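Local coordinates for adhesion protein (Streptococcus pseudopneumoniae 5247, PDB 7LM5) that probably captures zinc ions outside the cell as the solute-binding component of an ATP-binding cassette transporter for zinc uptake, at residues 60-65 / 86-91; 182-187 / 228-233; 233-238 / 253-258. The protein carries 1 engineered substitution. One frame throughout, in Å; residues are numbered along the deposited sequence.

Contact 1 of 3, residues 60-65 / 86-91; sequences AIYDAD and KKSKVK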
ATOM      1  N   ALA A  60     -12.012  -1.728 -20.246  1.00 62.18           N
ATOM      2  CA  ALA A  60     -10.599  -1.885 -20.574  1.00 60.74           C
ATOM      3  C   ALA A  60      -9.994  -3.097 -19.880  1.00 60.54           C
ATOM      4  O   ALA A  60      -9.034  -3.685 -20.390  1.00 59.97           O
ATOM      5  CB  ALA A  60      -9.828  -0.620 -20.201  1.00 58.86           C
ATOM      6  N   ILE A  61     -10.535  -3.482 -18.722  1.00 49.72           N
ATOM      7  CA  ILE A  61     -10.056  -4.682 -18.043  1.00 49.80           C
ATOM      8  C   ILE A  61     -10.407  -5.926 -18.851  1.00 51.22           C
ATOM      9  O   ILE A  61      -9.573  -6.821 -19.030  1.00 50.88           O
ATOM     10  CB  ILE A  61     -10.625  -4.750 -16.614  1.00 50.26           C
ATOM     11  CG1 ILE A  61      -9.945  -3.713 -15.718  1.00 48.52           C
ATOM     12  CG2 ILE A  61     -10.465  -6.149 -16.033  1.00 50.99           C
ATOM     13  CD1 ILE A  61     -10.537  -3.626 -14.328  1.00 48.95           C
ATOM     14  N   TYR A  62     -11.639  -5.997 -19.360  1.00 57.20           N
ATOM     15  CA  TYR A  62     -12.056  -7.151 -20.147  1.00 58.40           C
ATOM     16  C   TYR A  62     -11.397  -7.193 -21.519  1.00 58.06           C
ATOM     17  O   TYR A  62     -11.367  -8.257 -22.145  1.00 58.66           O
ATOM     18  CB  TYR A  62     -13.578  -7.162 -20.296  1.00 59.94           C
ATOM     19  CG  TYR A  62     -14.305  -7.568 -19.035  1.00 60.55           C
ATOM     20  CD1 TYR A  62     -13.785  -8.549 -18.197  1.00 59.92           C
ATOM     21  CD2 TYR A  62     -15.503  -6.968 -18.674  1.00 61.69           C
ATOM     22  CE1 TYR A  62     -14.443  -8.924 -17.042  1.00 60.38           C
ATOM     23  CE2 TYR A  62     -16.168  -7.336 -17.519  1.00 62.15           C
ATOM     24  CZ  TYR A  62     -15.633  -8.314 -16.706  1.00 61.46           C
ATOM     25  OH  TYR A  62     -16.291  -8.684 -15.557  1.00 61.74           O
ATOM     26  N   ASP A  63     -10.870  -6.069 -21.999  1.00 88.06           N
ATOM     27  CA  ASP A  63     -10.160  -6.024 -23.270  1.00 87.73           C
ATOM     28  C   ASP A  63      -8.659  -6.234 -23.116  1.00 86.27           C
ATOM     29  O   ASP A  63      -7.946  -6.267 -24.125  1.00 86.01           O
ATOM     30  CB  ASP A  63     -10.421  -4.688 -23.974  1.00 87.58           C
ATOM     31  CG  ASP A  63     -11.841  -4.573 -24.494  1.00 89.28           C
ATOM     32  OD1 ASP A  63     -12.356  -5.569 -25.045  1.00 89.98           O
ATOM     33  OD2 ASP A  63     -12.442  -3.488 -24.349  1.00 89.91           O
ATOM     34  N   ALA A  64      -8.167  -6.379 -21.892  1.00 56.96           N
ATOM     35  CA  ALA A  64      -6.750  -6.573 -21.631  1.00 55.46           C
ATOM     36  C   ALA A  64      -6.436  -8.051 -21.429  1.00 56.01           C
ATOM     37  O   ALA A  64      -7.323  -8.879 -21.212  1.00 57.37           O
ATOM     38  CB  ALA A  64      -6.311  -5.773 -20.403  1.00 54.00           C
ATOM     39  N   ASP A  65      -5.143  -8.370 -21.502  1.00 41.58           N
ATOM     40  CA  ASP A  65      -4.706  -9.748 -21.304  1.00 41.48           C
ATOM     41  C   ASP A  65      -4.621 -10.100 -19.825  1.00 40.69           C
ATOM     42  O   ASP A  65      -5.031 -11.194 -19.420  1.00 41.28           O
ATOM     43  CB  ASP A  65      -3.351  -9.971 -21.976  1.00 41.02           C
ATOM     44  CG  ASP A  65      -3.391  -9.712 -23.467  1.00 42.98           C
ATOM     45  OD1 ASP A  65      -4.388 -10.100 -24.111  1.00 44.77           O
ATOM     46  OD2 ASP A  65      -2.426  -9.118 -23.992  1.00 42.97           O
ATOM     47  N   LYS A  86     -18.667 -12.287 -19.692  1.00 92.75           N
ATOM     48  CA  LYS A  86     -18.408 -11.264 -20.696  1.00 92.46           C
ATOM     49  C   LYS A  86     -17.653 -11.801 -21.906  1.00 92.40           C
ATOM     50  O   LYS A  86     -17.407 -11.038 -22.847  1.00 92.22           O
ATOM     51  CB  LYS A  86     -17.629 -10.104 -20.068  1.00 90.88           C
ATOM     52  CG  LYS A  86     -17.816  -8.762 -20.766  1.00 90.62           C
ATOM     53  CD  LYS A  86     -19.205  -8.191 -20.521  1.00 92.06           C
ATOM     54  CE  LYS A  86     -19.401  -7.828 -19.057  1.00 91.11           C
ATOM     55  NZ  LYS A  86     -20.726  -7.192 -18.814  1.00 92.34           N
ATOM     56  N   LYS A  87     -17.298 -13.087 -21.911  1.00 77.69           N
ATOM     57  CA  LYS A  87     -16.509 -13.699 -22.982  1.00 77.66           C
ATOM     58  C   LYS A  87     -15.201 -12.934 -23.194  1.00 75.57           C
ATOM     59  O   LYS A  87     -14.918 -12.402 -24.269  1.00 75.59           O
ATOM     60  CB  LYS A  87     -17.318 -13.790 -24.282  1.00 79.76           C
ATOM     61  CG  LYS A  87     -18.380 -14.879 -24.279  1.00 83.00           C
ATOM     62  CD  LYS A  87     -17.758 -16.261 -24.414  1.00 82.73           C
ATOM     63  CE  LYS A  87     -17.171 -16.472 -25.802  1.00 83.63           C
ATOM     64  NZ  LYS A  87     -18.221 -16.440 -26.860  1.00 87.93           N
ATOM     65  N   SER A  88     -14.403 -12.885 -22.130  1.00 70.05           N
ATOM     66  CA  SER A  88     -13.141 -12.162 -22.118  1.00 68.51           C
ATOM     67  C   SER A  88     -12.008 -13.104 -21.741  1.00 67.63           C
ATOM     68  O   SER A  88     -12.180 -13.994 -20.903  1.00 67.87           O
ATOM     69  CB  SER A  88     -13.188 -10.985 -21.138  1.00 67.84           C
ATOM     70  OG  SER A  88     -11.947 -10.303 -21.101  1.00 66.40           O
ATOM     71  N   LYS A  89     -10.852 -12.901 -22.365  1.00 72.73           N
ATOM     72  CA  LYS A  89      -9.661 -13.689 -22.086  1.00 71.70           C
ATOM     73  C   LYS A  89      -8.786 -13.068 -21.006  1.00 70.36           C
ATOM     74  O   LYS A  89      -7.629 -13.475 -20.855  1.00 69.21           O
ATOM     75  CB  LYS A  89      -8.849 -13.883 -23.369  1.00 71.28           C
ATOM     76  CG  LYS A  89      -9.539 -14.747 -24.412  1.00 72.37           C
ATOM     77  CD  LYS A  89      -8.859 -14.628 -25.766  1.00 71.95           C
ATOM     78  CE  LYS A  89      -9.053 -13.240 -26.358  1.00 72.27           C
ATOM     79  NZ  LYS A  89     -10.494 -12.925 -26.571  1.00 73.74           N
ATOM     80  N   VAL A  90      -9.308 -12.097 -20.255  1.00 58.65           N
ATOM     81  CA  VAL A  90      -8.517 -11.449 -19.218  1.00 57.48           C
ATOM     82  C   VAL A  90      -8.276 -12.424 -18.072  1.00 57.19           C
ATOM     83  O   VAL A  90      -9.181 -13.153 -17.645  1.00 58.08           O
ATOM     84  CB  VAL A  90      -9.210 -10.164 -18.727  1.00 57.66           C
ATOM     85  CG1 VAL A  90     -10.600 -10.465 -18.176  1.00 58.99           C
ATOM     86  CG2 VAL A  90      -8.356  -9.466 -17.677  1.00 56.41           C
ATOM     87  N   LYS A  91      -7.041 -12.456 -17.585  1.00 46.93           N
ATOM     88  CA  LYS A  91      -6.666 -13.271 -16.437  1.00 46.09           C
ATOM     89  C   LYS A  91      -6.447 -12.338 -15.254  1.00 45.30           C
ATOM     90  O   LYS A  91      -5.454 -11.604 -15.211  1.00 43.97           O
ATOM     91  CB  LYS A  91      -5.423 -14.105 -16.738  1.00 44.71           C
ATOM     92  CG  LYS A  91      -5.669 -15.199 -17.764  1.00 45.80           C
ATOM     93  CD  LYS A  91      -4.533 -16.204 -17.798  1.00 44.58           C
ATOM     94  CE  LYS A  91      -4.937 -17.448 -18.572  1.00 46.25           C
ATOM     95  NZ  LYS A  91      -6.117 -18.116 -17.950  1.00 47.80           N
TER
HETATM   96  O   HOH W   1      -5.097 -13.616 -21.149  1.00 43.96           O
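Lys86 lays its aliphatic chain over one face of the Tyr62 ring. Its CB sits 4.1 Å from the ring centroid and 13° off the ring normal, which meets the geometry of a CH-pi contact. Farther along, the chain is bent at chi2 and chi3, and this double bend keeps it on the ring instead of leading it straight off: CE of Lys86 is still 3.6 Å from CE2 of Tyr62. The phenol oxygen is engaged by the backbone N of Asp82.

Next comes Ser88, whose hydroxyl donates to the carbonyl of Tyr62. The 2.4 Å between Ser88 OG and Tyr62 O is too short for an ordinary hydrogen bond, so the exact length is doubtful. The same OG receives a weak bond from Val90 N. At Lys89 one water spans the backbone, donating to both Lys89 O and Asp65 O.

The Tyr62 carbonyl lies at the C-terminal end of helix 55-62, which turns through Ala64 and Asp65 into strand 66-69 of the parallel sheet in one lobe of this two-lobed binding protein. Residues 86-90 are the last part of the loop that leads to strand 91-94 at the edge of that sheet.

The side chain of Val90 points at the turn. Its CG1 meets the edge of the Tyr62 ring, in plane, at 3.7 Å from CD1, while CG2 approaches Ile61 O to 3.2 Å and faces the Ile61 side chain. Phe67 and Pro83 also touch Val90, consistent with its burial. Backbone pairing follows at Lys91, whose N donates to Asp65 O at 3.0 Å with an N-H...O angle of 161°, giving the Asp65 carbonyl a second hydrogen bond beside that from the water.

Contact 2 of 3, residues 182-187 / 228-233; sequences QKTFVT and KTYKVK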
ATOM      1  N   GLN A 182      11.725   8.435  20.217  1.00 42.09           N
ATOM      2  CA  GLN A 182      10.284   8.444  20.001  1.00 40.72           C
ATOM      3  C   GLN A 182       9.937   7.359  18.989  1.00 39.65           C
ATOM      4  O   GLN A 182      10.390   7.409  17.841  1.00 38.80           O
ATOM      5  CB  GLN A 182       9.811   9.812  19.508  1.00 39.83           C
ATOM      6  CG  GLN A 182       8.350   9.858  19.078  1.00 38.82           C
ATOM      7  CD  GLN A 182       7.386   9.673  20.237  1.00 39.79           C
ATOM      8  OE1 GLN A 182       7.162   8.556  20.704  1.00 40.19           O
ATOM      9  NE2 GLN A 182       6.806  10.774  20.705  1.00 40.50           N
ATOM     10  N   LYS A 183       9.147   6.377  19.418  1.00 32.82           N
ATOM     11  CA  LYS A 183       8.706   5.297  18.546  1.00 31.92           C
ATOM     12  C   LYS A 183       7.208   5.348  18.277  1.00 30.86           C
ATOM     13  O   LYS A 183       6.641   4.367  17.780  1.00 30.20           O
ATOM     14  CB  LYS A 183       9.092   3.942  19.145  1.00 32.20           C
ATOM     15  CG  LYS A 183      10.574   3.808  19.459  1.00 33.52           C
ATOM     16  CD  LYS A 183      10.957   2.364  19.739  1.00 35.71           C
ATOM     17  CE  LYS A 183      12.395   2.255  20.218  1.00 38.29           C
ATOM     18  NZ  LYS A 183      13.359   2.867  19.262  1.00 37.36           N
ATOM     19  N   THR A 184       6.558   6.468  18.582  1.00 36.29           N
ATOM     20  CA  THR A 184       5.124   6.634  18.400  1.00 35.74           C
ATOM     21  C   THR A 184       4.866   7.791  17.446  1.00 35.01           C
ATOM     22  O   THR A 184       5.433   8.876  17.612  1.00 35.46           O
ATOM     23  CB  THR A 184       4.427   6.883  19.740  1.00 37.24           C
ATOM     24  OG1 THR A 184       4.566   5.726  20.575  1.00 38.36           O
ATOM     25  CG2 THR A 184       2.954   7.171  19.529  1.00 37.23           C
ATOM     26  N   PHE A 185       4.016   7.557  16.447  1.00 28.50           N
ATOM     27  CA  PHE A 185       3.664   8.587  15.481  1.00 28.66           C
ATOM     28  C   PHE A 185       2.198   8.441  15.098  1.00 28.21           C
ATOM     29  O   PHE A 185       1.597   7.375  15.243  1.00 27.79           O
ATOM     30  CB  PHE A 185       4.564   8.529  14.234  1.00 28.72           C
ATOM     31  CG  PHE A 185       4.406   7.275  13.417  1.00 27.96           C
ATOM     32  CD1 PHE A 185       4.935   6.072  13.856  1.00 27.76           C
ATOM     33  CD2 PHE A 185       3.751   7.309  12.197  1.00 27.61           C
ATOM     34  CE1 PHE A 185       4.796   4.919  13.101  1.00 27.25           C
ATOM     35  CE2 PHE A 185       3.610   6.161  11.435  1.00 27.03           C
ATOM     36  CZ  PHE A 185       4.134   4.965  11.888  1.00 26.85           C
ATOM     37  N   VAL A 186       1.623   9.539  14.611  1.00 30.24           N
ATOM     38  CA  VAL A 186       0.211   9.608  14.251  1.00 31.26           C
ATOM     39  C   VAL A 186       0.104  10.074  12.806  1.00 31.69           C
ATOM     40  O   VAL A 186       0.749  11.054  12.417  1.00 31.77           O
ATOM     41  CB  VAL A 186      -0.570  10.554  15.185  1.00 33.64           C
ATOM     42  CG1 VAL A 186      -2.034  10.622  14.773  1.00 36.07           C
ATOM     43  CG2 VAL A 186      -0.435  10.102  16.633  1.00 33.50           C
ATOM     44  N   THR A 187      -0.708   9.377  12.016  1.00 30.09           N
ATOM     45  CA  THR A 187      -0.878   9.678  10.602  1.00 30.90           C
ATOM     46  C   THR A 187      -2.345   9.954  10.293  1.00 34.10           C
ATOM     47  O   THR A 187      -3.236   9.721  11.114  1.00 35.46           O
ATOM     48  CB  THR A 187      -0.350   8.533   9.727  1.00 29.00           C
ATOM     49  OG1 THR A 187      -1.050   7.322  10.045  1.00 28.78           O
ATOM     50  CG2 THR A 187       1.137   8.332   9.969  1.00 27.81           C
ATOM     51  N   LYS A 228      -1.191  13.214  23.711  1.00 53.61           N
ATOM     52  CA  LYS A 228      -0.680  13.767  24.961  1.00 57.06           C
ATOM     53  C   LYS A 228       0.111  12.734  25.754  1.00 58.00           C
ATOM     54  O   LYS A 228       1.076  13.089  26.440  1.00 59.47           O
ATOM     55  CB  LYS A 228      -1.839  14.305  25.801  1.00 59.30           C
ATOM     56  CG  LYS A 228      -1.419  15.082  27.038  1.00 62.54           C
ATOM     57  CD  LYS A 228      -0.836  16.436  26.665  1.00 62.42           C
ATOM     58  CE  LYS A 228      -0.548  17.269  27.901  1.00 66.17           C
ATOM     59  NZ  LYS A 228      -0.073  18.637  27.552  1.00 66.09           N
ATOM     60  N   THR A 229      -0.275  11.459  25.669  1.00 48.10           N
ATOM     61  CA  THR A 229       0.374  10.429  26.475  1.00 48.48           C
ATOM     62  C   THR A 229       1.799  10.166  26.003  1.00 45.33           C
ATOM     63  O   THR A 229       2.747  10.225  26.795  1.00 47.82           O
ATOM     64  CB  THR A 229      -0.449   9.139  26.436  1.00 47.67           C
ATOM     65  OG1 THR A 229      -1.664   9.322  27.174  1.00 50.44           O
ATOM     66  CG2 THR A 229       0.338   7.984  27.031  1.00 47.34           C
ATOM     67  N   TYR A 230       1.970   9.871  24.718  1.00 44.18           N
ATOM     68  CA  TYR A 230       3.267   9.500  24.170  1.00 41.44           C
ATOM     69  C   TYR A 230       4.043  10.694  23.626  1.00 41.64           C
ATOM     70  O   TYR A 230       5.019  10.501  22.894  1.00 39.01           O
ATOM     71  CB  TYR A 230       3.084   8.439  23.082  1.00 37.10           C
ATOM     72  CG  TYR A 230       2.366   7.204  23.583  1.00 35.75           C
ATOM     73  CD1 TYR A 230       3.068   6.165  24.181  1.00 36.07           C
ATOM     74  CD2 TYR A 230       0.986   7.086  23.475  1.00 35.43           C
ATOM     75  CE1 TYR A 230       2.415   5.039  24.649  1.00 36.13           C
ATOM     76  CE2 TYR A 230       0.325   5.963  23.940  1.00 35.44           C
ATOM     77  CZ  TYR A 230       1.045   4.943  24.525  1.00 35.78           C
ATOM     78  OH  TYR A 230       0.392   3.823  24.990  1.00 35.90           O
ATOM     79  N   LYS A 231       3.629  11.916  23.973  1.00 53.23           N
ATOM     80  CA  LYS A 231       4.356  13.139  23.630  1.00 53.10           C
ATOM     81  C   LYS A 231       4.553  13.275  22.121  1.00 48.97           C
ATOM     82  O   LYS A 231       5.623  13.660  21.647  1.00 47.92           O
ATOM     83  CB  LYS A 231       5.698  13.207  24.363  1.00 54.57           C
ATOM     84  CG  LYS A 231       5.585  13.018  25.870  1.00 57.86           C
ATOM     85  CD  LYS A 231       6.533  13.943  26.615  1.00 60.07           C
ATOM     86  CE  LYS A 231       6.465  13.715  28.117  1.00 62.75           C
ATOM     87  NZ  LYS A 231       7.004  12.381  28.499  1.00 61.03           N
ATOM     88  N   VAL A 232       3.507  12.957  21.360  1.00 48.31           N
ATOM     89  CA  VAL A 232       3.567  13.085  19.910  1.00 43.99           C
ATOM     90  C   VAL A 232       3.534  14.564  19.546  1.00 43.76           C
ATOM     91  O   VAL A 232       2.611  15.292  19.930  1.00 44.79           O
ATOM     92  CB  VAL A 232       2.416  12.320  19.244  1.00 40.77           C
ATOM     93  CG1 VAL A 232       2.510  12.434  17.731  1.00 38.90           C
ATOM     94  CG2 VAL A 232       2.432  10.862  19.674  1.00 40.85           C
ATOM     95  N   LYS A 233       4.545  15.014  18.806  1.00 45.60           N
ATOM     96  CA  LYS A 233       4.676  16.416  18.434  1.00 45.26           C
ATOM     97  C   LYS A 233       4.311  16.686  16.981  1.00 41.29           C
ATOM     98  O   LYS A 233       4.347  17.844  16.555  1.00 41.41           O
ATOM     99  CB  LYS A 233       6.108  16.899  18.696  1.00 46.72           C
ATOM    100  CG  LYS A 233       6.659  16.512  20.058  1.00 50.26           C
ATOM    101  CD  LYS A 233       5.860  17.143  21.187  1.00 53.43           C
ATOM    102  CE  LYS A 233       6.434  16.765  22.546  1.00 56.76           C
ATOM    103  NZ  LYS A 233       7.863  17.163  22.678  1.00 57.03           N
TER
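A beta-alpha-beta crossover supplies this contact: helix 217-229 links strands 202-205 and 234-237, which lie on either side of strand 184-187 in a four-stranded parallel sheet. The turn leaving the helix, residues 230-233, therefore meets the start of the inner strand 184-187, which the crossover passes.

The polar evidence centres on Gln182. Its NE2 donates to Tyr230 O over 2.8 Å with an N-H...O angle of 176°, and the acceptor lies only 1° out of the Gln182 amide plane. The donor in turn sits in the plane of the Tyr230 carbonyl. At the other end of the amide, OE1 accepts a bond from Thr184 N at 3.0 Å, with this donor above the carbonyl plane and not on a lone pair. The two bonds together support the modelled flip of the amide. The bend at chi2 (68°) brings the amide alongside Thr184, the first residue of the strand, within reach of both partners.

The apolar evidence lies alongside. With CG2 anti to the backbone N, the methyl of Thr184 points at the turn and meets both CB of Tyr230, at 3.8 Å, and CG2 of Val232, at 3.7 Å. Two residues further along the strand, on the same side, CG2 of Val186 touches CG1 of Val232 at 3.9 Å. Val232 thus divides its two methyls between Thr184 and Val186, crossing each side chain at about a right angle.

Around this patch, Phe226 and Val227 of helix 217-229 continue the cover: Phe226 touches both Thr184 and Val186, and Val227 packs on Val186 and Val232. Phe185, directed away from the turn, packs instead on Leu284 and Leu288 of helix 273-288.

Contact 3 of 3, residues 233-238 / 253-258; sequences KTIFTE and TGVGLK
Parallel strand pairing at the margin of a sheet defines this contact: strand 234-237 lies beside strand 256-259, the outermost on that side, and helix 246-253 joins them as a beta-alpha-beta unit. The axes of strands 234-237 and 256-258 approach to 4.7 Å, their directions 33° apart.

Three backbone bonds establish the register. Gly256 N donates to Lys233 O at 2.8 Å, Ile235 N to Gly256 O at 2.9 Å, and Thr237 N to Lys258 O at 3.1 Å; the middle one runs nearly straight onto its carbonyl, with a C=O...N angle of 172°. Gly256 thus bonds through both its N and its O, a pattern expected of parallel strands.

On one face, Ile235 is the meeting point. Its CG1 reaches CG2 of Val255 at 3.7 Å, and its CB reaches CD2 of Leu257 at 3.9 Å. Val255 directs that methyl between its backbone N and carbonyl carbon, the crowded position, which turns it toward Ile235. The other face carries Thr234, Phe236 and Lys258. Phe236 and Lys258 run side by side in the same direction, CE1 of the ring lying 4.1 Å from CB of the lysine, while the Thr234 methyl sits over the centre of one ring face.

Helix 273-288 lies over this second face, touching Phe236 and Lys258, and OE2 of its Glu287 is hydrogen-bonded to OG1 of Thr234. Val227 of helix 217-229 packs on Val255, and strand 184-187 flanks Phe236 within the sheet.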
ATOM      1  N   LYS A 233       4.545  15.014  18.806  1.00 45.60           N
ATOM      2  CA  LYS A 233       4.676  16.416  18.434  1.00 45.26           C
ATOM      3  C   LYS A 233       4.311  16.686  16.981  1.00 41.29           C
ATOM      4  O   LYS A 233       4.347  17.844  16.555  1.00 41.41           O
ATOM      5  CB  LYS A 233       6.108  16.899  18.696  1.00 46.72           C
ATOM      6  CG  LYS A 233       6.659  16.512  20.058  1.00 50.26           C
ATOM      7  CD  LYS A 233       5.860  17.143  21.187  1.00 53.43           C
ATOM      8  CE  LYS A 233       6.434  16.765  22.546  1.00 56.76           C
ATOM      9  NZ  LYS A 233       7.863  17.163  22.678  1.00 57.03           N
ATOM     10  N   THR A 234       3.962  15.655  16.214  1.00 47.04           N
ATOM     11  CA  THR A 234       3.723  15.811  14.786  1.00 44.43           C
ATOM     12  C   THR A 234       2.608  14.875  14.345  1.00 43.51           C
ATOM     13  O   THR A 234       2.591  13.702  14.730  1.00 42.93           O
ATOM     14  CB  THR A 234       5.002  15.525  13.984  1.00 43.52           C
ATOM     15  OG1 THR A 234       6.006  16.490  14.321  1.00 44.51           O
ATOM     16  CG2 THR A 234       4.730  15.585  12.487  1.00 42.60           C
ATOM     17  N   ILE A 235       1.683  15.398  13.544  1.00 48.17           N
ATOM     18  CA  ILE A 235       0.653  14.601  12.888  1.00 47.38           C
ATOM     19  C   ILE A 235       0.967  14.582  11.399  1.00 46.54           C
ATOM     20  O   ILE A 235       1.101  15.639  10.771  1.00 47.00           O
ATOM     21  CB  ILE A 235      -0.756  15.155  13.151  1.00 48.31           C
ATOM     22  CG1 ILE A 235      -1.184  14.858  14.590  1.00 49.07           C
ATOM     23  CG2 ILE A 235      -1.752  14.571  12.161  1.00 47.64           C
ATOM     24  CD1 ILE A 235      -2.569  15.366  14.929  1.00 50.15           C
ATOM     25  N   PHE A 236       1.087  13.384  10.834  1.00 43.37           N
ATOM     26  CA  PHE A 236       1.450  13.219   9.433  1.00 42.71           C
ATOM     27  C   PHE A 236       0.194  13.247   8.569  1.00 42.80           C
ATOM     28  O   PHE A 236      -0.668  12.370   8.684  1.00 42.57           O
ATOM     29  CB  PHE A 236       2.221  11.916   9.227  1.00 41.80           C
ATOM     30  CG  PHE A 236       3.593  11.926   9.839  1.00 41.81           C
ATOM     31  CD1 PHE A 236       4.652  12.535   9.185  1.00 41.78           C
ATOM     32  CD2 PHE A 236       3.825  11.327  11.067  1.00 41.96           C
ATOM     33  CE1 PHE A 236       5.916  12.548   9.744  1.00 41.91           C
ATOM     34  CE2 PHE A 236       5.089  11.335  11.630  1.00 42.15           C
ATOM     35  CZ  PHE A 236       6.135  11.947  10.967  1.00 42.12           C
ATOM     36  N   THR A 237       0.098  14.252   7.702  1.00 39.44           N
ATOM     37  CA  THR A 237      -1.032  14.417   6.806  1.00 39.80           C
ATOM     38  C   THR A 237      -0.705  13.828   5.434  1.00 39.24           C
ATOM     39  O   THR A 237       0.372  13.274   5.201  1.00 38.57           O
ATOM     40  CB  THR A 237      -1.411  15.896   6.691  1.00 40.95           C
ATOM     41  OG1 THR A 237      -0.252  16.663   6.341  1.00 41.03           O
ATOM     42  CG2 THR A 237      -1.974  16.408   8.011  1.00 41.80           C
ATOM     43  N   GLU A 238      -1.658  13.951   4.515  1.00 49.93           N
ATOM     44  CA  GLU A 238      -1.516  13.455   3.156  1.00 49.84           C
ATOM     45  C   GLU A 238      -1.699  14.595   2.164  1.00 50.88           C
ATOM     46  O   GLU A 238      -2.473  15.528   2.400  1.00 51.76           O
ATOM     47  CB  GLU A 238      -2.528  12.340   2.862  1.00 49.63           C
ATOM     48  CG  GLU A 238      -2.200  11.013   3.522  1.00 48.66           C
ATOM     49  CD  GLU A 238      -3.331  10.011   3.409  1.00 48.57           C
ATOM     50  OE1 GLU A 238      -3.957   9.703   4.445  1.00 48.32           O
ATOM     51  OE2 GLU A 238      -3.601   9.540   2.285  1.00 48.91           O
ATOM     52  N   THR A 253      -4.016  19.984  20.161  1.00 66.76           N
ATOM     53  CA  THR A 253      -2.791  19.334  20.601  1.00 66.91           C
ATOM     54  C   THR A 253      -1.537  20.181  20.431  1.00 67.22           C
ATOM     55  O   THR A 253      -0.536  19.901  21.101  1.00 69.50           O
ATOM     56  CB  THR A 253      -2.586  18.007  19.852  1.00 64.22           C
ATOM     57  OG1 THR A 253      -2.530  18.256  18.441  1.00 61.85           O
ATOM     58  CG2 THR A 253      -3.729  17.046  20.147  1.00 64.19           C
ATOM     59  N   GLY A 254      -1.556  21.193  19.568  1.00 68.00           N
ATOM     60  CA  GLY A 254      -0.385  22.025  19.367  1.00 69.94           C
ATOM     61  C   GLY A 254       0.757  21.340  18.650  1.00 67.86           C
ATOM     62  O   GLY A 254       1.915  21.727  18.830  1.00 69.53           O
ATOM     63  N   VAL A 255       0.461  20.329  17.835  1.00 57.67           N
ATOM     64  CA  VAL A 255       1.489  19.570  17.135  1.00 55.61           C
ATOM     65  C   VAL A 255       1.840  20.261  15.824  1.00 56.76           C
ATOM     66  O   VAL A 255       1.145  21.188  15.390  1.00 58.77           O
ATOM     67  CB  VAL A 255       1.032  18.123  16.878  1.00 52.00           C
ATOM     68  CG1 VAL A 255       0.741  17.414  18.193  1.00 53.09           C
ATOM     69  CG2 VAL A 255      -0.188  18.110  15.973  1.00 50.98           C
ATOM     70  N   GLY A 256       2.931  19.817  15.192  1.00 62.60           N
ATOM     71  CA  GLY A 256       3.264  20.263  13.857  1.00 63.23           C
ATOM     72  C   GLY A 256       2.733  19.309  12.802  1.00 60.29           C
ATOM     73  O   GLY A 256       2.326  18.186  13.092  1.00 57.63           O
ATOM     74  N   LEU A 257       2.739  19.775  11.557  1.00 64.90           N
ATOM     75  CA  LEU A 257       2.222  19.006  10.434  1.00 62.78           C
ATOM     76  C   LEU A 257       3.338  18.766   9.428  1.00 62.92           C
ATOM     77  O   LEU A 257       3.958  19.718   8.943  1.00 65.76           O
ATOM     78  CB  LEU A 257       1.043  19.720   9.770  1.00 64.13           C
ATOM     79  CG  LEU A 257      -0.191  19.930  10.649  1.00 64.30           C
ATOM     80  CD1 LEU A 257      -1.352  20.472   9.829  1.00 65.81           C
ATOM     81  CD2 LEU A 257      -0.581  18.640  11.356  1.00 61.22           C
ATOM     82  N   LYS A 258       3.593  17.496   9.124  1.00 61.38           N
ATOM     83  CA  LYS A 258       4.531  17.101   8.087  1.00 61.41           C
ATOM     84  C   LYS A 258       3.867  16.069   7.190  1.00 59.11           C
ATOM     85  O   LYS A 258       2.951  15.356   7.610  1.00 56.98           O
ATOM     86  CB  LYS A 258       5.830  16.534   8.676  1.00 61.13           C
ATOM     87  CG  LYS A 258       6.627  17.534   9.502  1.00 63.91           C
ATOM     88  CD  LYS A 258       8.016  17.010   9.846  1.00 64.31           C
ATOM     89  CE  LYS A 258       9.029  17.308   8.745  1.00 66.24           C
ATOM     90  NZ  LYS A 258       8.787  16.545   7.487  1.00 64.48           N
TER

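Contacts 2 and 3 are neighbours, their centres 10 Å apart; they share Lys233, where the turn after helix 217-229 enters strand 234-237. Within their common sheet, Phe236 N of contact 3 lies 2.8 Å from Val186 O of contact 2, a probable hydrogen bond. Contact 1 belongs to the other four-stranded parallel sheet, on the opposite side of the chain's centre, 47 Å from contact 2 and 44 Å from contact 3 between centres. Both neighbours reach the zinc ligand His189: Thr187 OG1 hydrogen-bonds its O, and Glu238 OE1 its ND1, probably helping to orient it. The side chains of Asp65 and Lys258 each lie about 9 Å from a bound zinc ion.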